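Local coordinates for protein hydrazine synthase alpha subunit (Candidatus Kuenenia stuttgartiensis, PDB 5C2V) that catalyses, within the hydrazine synthase complex, the condensation of hydroxylamine formed in the gamma subunit with ammonia to yield hydrazine, at residues 33-38 / 381-386; 336-341 / 349-354. All blocks are in the same frame, centred on the assembly; numbering follows the deposited sequence.

Near the N terminus, strand 31-37 pairs with strand 58-63 on one edge; its other edge is taken by strand 381-387 once the chain has gone round the six-bladed propeller. By this second pairing contact 1 closes a loop of more than 340 residues and shuts the ring. Contact 2 lies within this long loop and shortly before its end: residues 336-341 and 349-354 are the two arms of a hairpin joined by a short turn. The contacts belong to adjacent blades and their centres are about 10 Å apart. Strand 381-387 touches the hairpin directly, linking the ring closure to the preceding blade.

Contact 1 of 2, residues 33-38 / 381-386; sequences LFTQSP and NDHQPA. With CA (calcium ion), chain B.
Thr35 meets both His383 and Gln384. Its CB sits over one face of the His383 ring, 4.3 Å from the centroid, while its OG1 gives a hydrogen bond to Gln384 OE1 (2.7 Å), approaching in the plane of that amide. Placing OG1 beside the backbone N (chi1 -54°) directs the hydroxyl to the glutamine and the methyl CG2 to His383 CE1, 3.7 Å away. Ser37 OG lies at the edge of the same imidazole, 3.2 Å from CE1, and is hydrogen-bonded to Ser57 OG. On the face that bears Gln36 and Asp382, these two side chains run side by side. Gln36 CG packs on Asp382 OD1, and Gln36 NE2 gives a weak hydrogen bond to that oxygen, while Arg58 NE holds Gln36 OE1 by a hydrogen bond. Asp382 thus divides its carboxylate: OD1 faces the glutamine, and OD2 binds the calcium ion at 2.4 Å, with Asp376 OD2 and the carbonyls of Phe358, Asp377 and Trp380 completing the site.

Behind the side chains, paired backbone bonds join Leu33 with Ala386, Thr35 with His383 and Ser37 with Asn381. The register slips by one residue at a beta bulge, where Phe34 packs by its CB against the carbonyls of His383 and Gln384. Gln384 adopts positive phi (53°) there, and its OE1 also accepts Asp81 N from strand 76-84 of the next blade. The late strand 381-387 completes a blade whose other three strands, 31-37, 58-63 and 69-71, come from the start of the propeller: the Velcro closure of beta-propellers.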
loop_
_atom_site.group_PDB
_atom_site.type_symbol
_atom_site.label_atom_id
_atom_site.label_comp_id
_atom_site.label_asym_id
_atom_site.label_seq_id
_atom_site.Cartn_x
_atom_site.Cartn_y
_atom_site.Cartn_z
ATOM N N LEU D 33 14.882 -31.088 23.628
ATOM C CA LEU D 33 14.232 -30.287 24.660
ATOM C C LEU D 33 13.129 -29.442 24.039
ATOM O O LEU D 33 13.317 -28.880 22.960
ATOM C CB LEU D 33 15.242 -29.380 25.367
ATOM C CG LEU D 33 16.284 -30.004 26.295
ATOM C CD1 LEU D 33 17.373 -28.993 26.611
ATOM C CD2 LEU D 33 15.626 -30.487 27.573
ATOM N N PHE D 34 11.982 -29.345 24.704
ATOM C CA PHE D 34 10.934 -28.457 24.203
ATOM C C PHE D 34 9.974 -27.975 25.286
ATOM O O PHE D 34 9.902 -28.542 26.377
ATOM C CB PHE D 34 10.147 -29.133 23.071
ATOM C CG PHE D 34 9.428 -30.387 23.480
ATOM C CD1 PHE D 34 8.112 -30.340 23.912
ATOM C CD2 PHE D 34 10.060 -31.618 23.408
ATOM C CE1 PHE D 34 7.446 -31.494 24.278
ATOM C CE2 PHE D 34 9.399 -32.775 23.775
ATOM C CZ PHE D 34 8.090 -32.713 24.210
ATOM N N THR D 35 9.245 -26.911 24.963
ATOM C CA THR D 35 8.315 -26.281 25.890
ATOM C C THR D 35 6.885 -26.769 25.680
ATOM O O THR D 35 6.395 -26.839 24.549
ATOM C CB THR D 35 8.340 -24.744 25.747
ATOM O OG1 THR D 35 9.685 -24.267 25.890
ATOM C CG2 THR D 35 7.459 -24.087 26.799
ATOM N N GLN D 36 6.227 -27.107 26.784
ATOM C CA GLN D 36 4.813 -27.452 26.776
ATOM C C GLN D 36 4.013 -26.383 27.510
ATOM O O GLN D 36 4.293 -26.074 28.670
ATOM C CB GLN D 36 4.580 -28.818 27.421
ATOM C CG GLN D 36 5.129 -29.988 26.627
ATOM C CD GLN D 36 4.831 -31.321 27.283
ATOM O OE1 GLN D 36 4.729 -31.415 28.506
ATOM N NE2 GLN D 36 4.683 -32.361 26.469
ATOM N N SER D 37 3.017 -25.825 26.828
ATOM C CA SER D 37 2.180 -24.784 27.412
ATOM C C SER D 37 0.726 -25.235 27.476
ATOM O O SER D 37 0.272 -25.974 26.610
ATOM C CB SER D 37 2.297 -23.488 26.605
ATOM O OG SER D 37 3.613 -22.967 26.666
ATOM N N PRO D 38 -0.009 -24.802 28.510
ATOM C CA PRO D 38 -1.438 -25.132 28.575
ATOM C C PRO D 38 -2.165 -24.538 27.376
ATOM O O PRO D 38 -1.746 -23.477 26.910
ATOM C CB PRO D 38 -1.898 -24.473 29.881
ATOM C CG PRO D 38 -0.643 -24.243 30.668
ATOM C CD PRO D 38 0.425 -23.986 29.655
ATOM N N ASN D 381 0.180 -27.560 24.242
ATOM C CA ASN D 381 0.796 -26.967 23.071
ATOM C C ASN D 381 2.279 -27.268 23.155
ATOM O O ASN D 381 2.961 -26.842 24.090
ATOM C CB ASN D 381 0.547 -25.461 23.002
ATOM C CG ASN D 381 -0.762 -25.115 22.322
ATOM O OD1 ASN D 381 -1.254 -25.866 21.480
ATOM N ND2 ASN D 381 -1.331 -23.969 22.680
ATOM N N ASP D 382 2.770 -28.014 22.175
ATOM C CA ASP D 382 4.147 -28.473 22.185
ATOM C C ASP D 382 4.943 -27.656 21.183
ATOM O O ASP D 382 4.782 -27.816 19.973
ATOM C CB ASP D 382 4.210 -29.969 21.859
ATOM C CG ASP D 382 3.284 -30.796 22.740
ATOM O OD1 ASP D 382 3.392 -30.689 23.979
ATOM O OD2 ASP D 382 2.434 -31.541 22.200
ATOM N N HIS D 383 5.803 -26.776 21.689
ATOM C CA HIS D 383 6.523 -25.863 20.813
ATOM C C HIS D 383 7.927 -25.564 21.323
ATOM O O HIS D 383 8.350 -26.095 22.347
ATOM C CB HIS D 383 5.735 -24.560 20.637
ATOM C CG HIS D 383 5.703 -23.696 21.859
ATOM N ND1 HIS D 383 5.124 -24.098 23.044
ATOM C CD2 HIS D 383 6.165 -22.441 22.075
ATOM C CE1 HIS D 383 5.240 -23.133 23.938
ATOM N NE2 HIS D 383 5.868 -22.117 23.375
ATOM N N GLN D 384 8.635 -24.710 20.589
ATOM C CA GLN D 384 10.035 -24.387 20.863
ATOM C C GLN D 384 10.935 -25.621 20.970
ATOM O O GLN D 384 11.600 -25.811 21.988
ATOM C CB GLN D 384 10.145 -23.561 22.147
ATOM C CG GLN D 384 9.613 -22.145 22.027
ATOM C CD GLN D 384 9.707 -21.377 23.331
ATOM O OE1 GLN D 384 9.703 -21.965 24.412
ATOM N NE2 GLN D 384 9.794 -20.055 23.234
ATOM N N PRO D 385 10.962 -26.467 19.923
ATOM C CA PRO D 385 11.855 -27.627 19.996
ATOM C C PRO D 385 13.327 -27.224 19.930
ATOM O O PRO D 385 13.714 -26.440 19.064
ATOM C CB PRO D 385 11.454 -28.455 18.773
ATOM C CG PRO D 385 10.958 -27.451 17.799
ATOM C CD PRO D 385 10.294 -26.371 18.612
ATOM N N ALA D 386 14.130 -27.759 20.842
ATOM C CA ALA D 386 15.561 -27.479 20.867
ATOM C C ALA D 386 16.349 -28.770 21.056
ATOM O O ALA D 386 16.646 -29.157 22.185
ATOM C CB ALA D 386 15.892 -26.483 21.967
HETATM CA CA CA B . 0.157 -30.946 21.549
#

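Contact 2 of 2, residues 336-341 / 349-354; sequences LYRSPY and LVSYAE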
loop_
_atom_site.group_PDB
_atom_site.type_symbol
_atom_site.label_atom_id
_atom_site.label_comp_id
_atom_site.label_asym_id
_atom_site.label_seq_id
_atom_site.Cartn_x
_atom_site.Cartn_y
_atom_site.Cartn_z
ATOM N N LEU D 336 -1.105 -23.924 11.346
ATOM C CA LEU D 336 -0.283 -22.868 11.932
ATOM C C LEU D 336 1.082 -23.387 12.379
ATOM O O LEU D 336 1.184 -24.421 13.045
ATOM C CB LEU D 336 -1.006 -22.220 13.116
ATOM C CG LEU D 336 -2.255 -21.398 12.789
ATOM C CD1 LEU D 336 -2.826 -20.764 14.049
ATOM C CD2 LEU D 336 -1.942 -20.337 11.745
ATOM N N TYR D 337 2.129 -22.654 12.007
ATOM C CA TYR D 337 3.501 -23.034 12.325
ATOM C C TYR D 337 4.146 -22.063 13.307
ATOM O O TYR D 337 3.833 -20.872 13.318
ATOM C CB TYR D 337 4.346 -23.106 11.050
ATOM C CG TYR D 337 3.993 -24.246 10.123
ATOM C CD1 TYR D 337 2.885 -24.173 9.288
ATOM C CD2 TYR D 337 4.777 -25.391 10.072
ATOM C CE1 TYR D 337 2.564 -25.213 8.436
ATOM C CE2 TYR D 337 4.463 -26.435 9.223
ATOM C CZ TYR D 337 3.357 -26.340 8.406
ATOM O OH TYR D 337 3.040 -27.377 7.560
ATOM N N ARG D 338 5.052 -22.582 14.129
ATOM C CA ARG D 338 5.820 -21.761 15.055
ATOM C C ARG D 338 7.118 -22.464 15.452
ATOM O O ARG D 338 7.236 -23.688 15.335
ATOM C CB ARG D 338 4.990 -21.435 16.302
ATOM C CG ARG D 338 4.735 -22.633 17.199
ATOM C CD ARG D 338 3.666 -22.362 18.245
ATOM N NE ARG D 338 4.045 -21.311 19.182
ATOM C CZ ARG D 338 3.337 -20.988 20.261
ATOM N NH1 ARG D 338 2.216 -21.639 20.540
ATOM N NH2 ARG D 338 3.752 -20.017 21.064
ATOM N N SER D 339 8.082 -21.671 15.911
ATOM C CA SER D 339 9.352 -22.168 16.443
ATOM C C SER D 339 10.080 -23.172 15.546
ATOM O O SER D 339 10.235 -24.335 15.918
ATOM C CB SER D 339 9.116 -22.799 17.816
ATOM O OG SER D 339 8.415 -21.912 18.672
ATOM N N PRO D 340 10.530 -22.729 14.360
ATOM C CA PRO D 340 11.302 -23.626 13.492
ATOM C C PRO D 340 12.737 -23.798 13.987
ATOM O O PRO D 340 13.320 -22.840 14.493
ATOM C CB PRO D 340 11.267 -22.912 12.142
ATOM C CG PRO D 340 11.192 -21.466 12.501
ATOM C CD PRO D 340 10.379 -21.386 13.770
ATOM N N TYR D 341 13.297 -24.997 13.850
ATOM C CA TYR D 341 14.673 -25.238 14.279
ATOM C C TYR D 341 15.493 -26.030 13.262
ATOM O O TYR D 341 15.478 -27.260 13.274
ATOM C CB TYR D 341 14.702 -25.956 15.627
ATOM C CG TYR D 341 15.973 -25.676 16.391
ATOM C CD1 TYR D 341 17.129 -26.405 16.146
ATOM C CD2 TYR D 341 16.025 -24.664 17.340
ATOM C CE1 TYR D 341 18.295 -26.144 16.833
ATOM C CE2 TYR D 341 17.187 -24.395 18.033
ATOM C CZ TYR D 341 18.317 -25.138 17.775
ATOM O OH TYR D 341 19.474 -24.871 18.464
ATOM N N LEU D 349 13.192 -29.045 12.796
ATOM C CA LEU D 349 12.106 -29.367 13.713
ATOM C C LEU D 349 11.155 -28.185 13.813
ATOM O O LEU D 349 11.577 -27.060 14.082
ATOM C CB LEU D 349 12.646 -29.733 15.097
ATOM C CG LEU D 349 13.204 -31.146 15.281
ATOM C CD1 LEU D 349 13.859 -31.285 16.645
ATOM C CD2 LEU D 349 12.102 -32.179 15.109
ATOM N N VAL D 350 9.870 -28.437 13.589
ATOM C CA VAL D 350 8.882 -27.367 13.624
ATOM C C VAL D 350 7.760 -27.666 14.610
ATOM O O VAL D 350 7.426 -28.828 14.851
ATOM C CB VAL D 350 8.270 -27.118 12.229
ATOM C CG1 VAL D 350 9.330 -26.609 11.266
ATOM C CG2 VAL D 350 7.623 -28.388 11.693
ATOM N N SER D 351 7.192 -26.617 15.193
ATOM C CA SER D 351 5.985 -26.778 15.988
ATOM C C SER D 351 4.786 -26.476 15.102
ATOM O O SER D 351 4.707 -25.416 14.487
ATOM C CB SER D 351 6.001 -25.875 17.218
ATOM O OG SER D 351 4.798 -26.009 17.954
ATOM N N TYR D 352 3.859 -27.420 15.036
ATOM C CA TYR D 352 2.798 -27.368 14.046
ATOM C C TYR D 352 1.451 -27.743 14.642
ATOM O O TYR D 352 1.327 -28.745 15.350
ATOM C CB TYR D 352 3.146 -28.297 12.880
ATOM C CG TYR D 352 2.041 -28.522 11.874
ATOM C CD1 TYR D 352 1.652 -27.517 11.001
ATOM C CD2 TYR D 352 1.407 -29.754 11.778
ATOM C CE1 TYR D 352 0.652 -27.725 10.071
ATOM C CE2 TYR D 352 0.407 -29.973 10.851
ATOM C CZ TYR D 352 0.034 -28.955 10.000
ATOM O OH TYR D 352 -0.963 -29.166 9.076
ATOM N N ALA D 353 0.449 -26.914 14.376
ATOM C CA ALA D 353 -0.923 -27.283 14.678
ATOM C C ALA D 353 -1.727 -27.287 13.389
ATOM O O ALA D 353 -2.030 -26.231 12.834
ATOM C CB ALA D 353 -1.526 -26.324 15.685
ATOM N N GLU D 354 -2.065 -28.482 12.915
ATOM C CA GLU D 354 -2.890 -28.630 11.726
ATOM C C GLU D 354 -4.240 -27.977 11.934
ATOM O O GLU D 354 -4.540 -26.910 11.396
ATOM C CB GLU D 354 -3.072 -30.112 11.390
ATOM C CG GLU D 354 -3.795 -30.392 10.085
ATOM C CD GLU D 354 -4.000 -31.876 9.849
ATOM O OE1 GLU D 354 -3.729 -32.666 10.777
ATOM O OE2 GLU D 354 -4.424 -32.253 8.737
#
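The Tyr337 and Tyr352 rings meet obliquely, with planes 43° apart and centroids 4.7 Å apart. On one face of Tyr337 lies Tyr352 CD1, offset toward the rim and nearest to Tyr337 CZ (3.3 Å); at its edge is Val350 CG2, 4.4 Å from Tyr337 CD2. One face of the Tyr352 ring carries the backbone N of Glu354, 3.5 Å above the plane, and Tyr361 packs against Tyr352 edge-to-face. Different first torsions bring the two rings together: Tyr337 turns its ring beside its own backbone N, whereas Tyr352 (chi1 171°) swings its ring away from that atom. Tyr337 OH is hydrogen-bonded to Asp333 OD2.

The other side of the sheet carries Arg338 and Ser351. Arg338 CG packs 3.5 Å from Ser351 OG; the chain then turns about its CG-CD bond, and NH1 forms a salt bridge with Asp44 OD2, while Phe358 adds a cation-pi contact. Ser351 OG is hydrogen-bonded to Asp382 O, which links neighbouring blades.

Reciprocal backbone bonds join Leu336 with Ala353, Arg338 with Ser351, and Tyr341 with Leu349; in the middle pair, Arg338 N to Ser351 O is 2.9 Å. Between Arg338 and Tyr341 the register shifts by one at a beta bulge, where Ser339 has positive phi and Pro340 CB rests on Val350 CG1 (4.3 Å).

This hairpin supplies two adjacent strands of a propeller blade. Strand 336-342 is an edge strand of the four-stranded blade, 348-353 lies next to it, and 359-364 flanks 348-353 on its far side; strands 312-317 and 381-387 contribute side chains from the blades before and after.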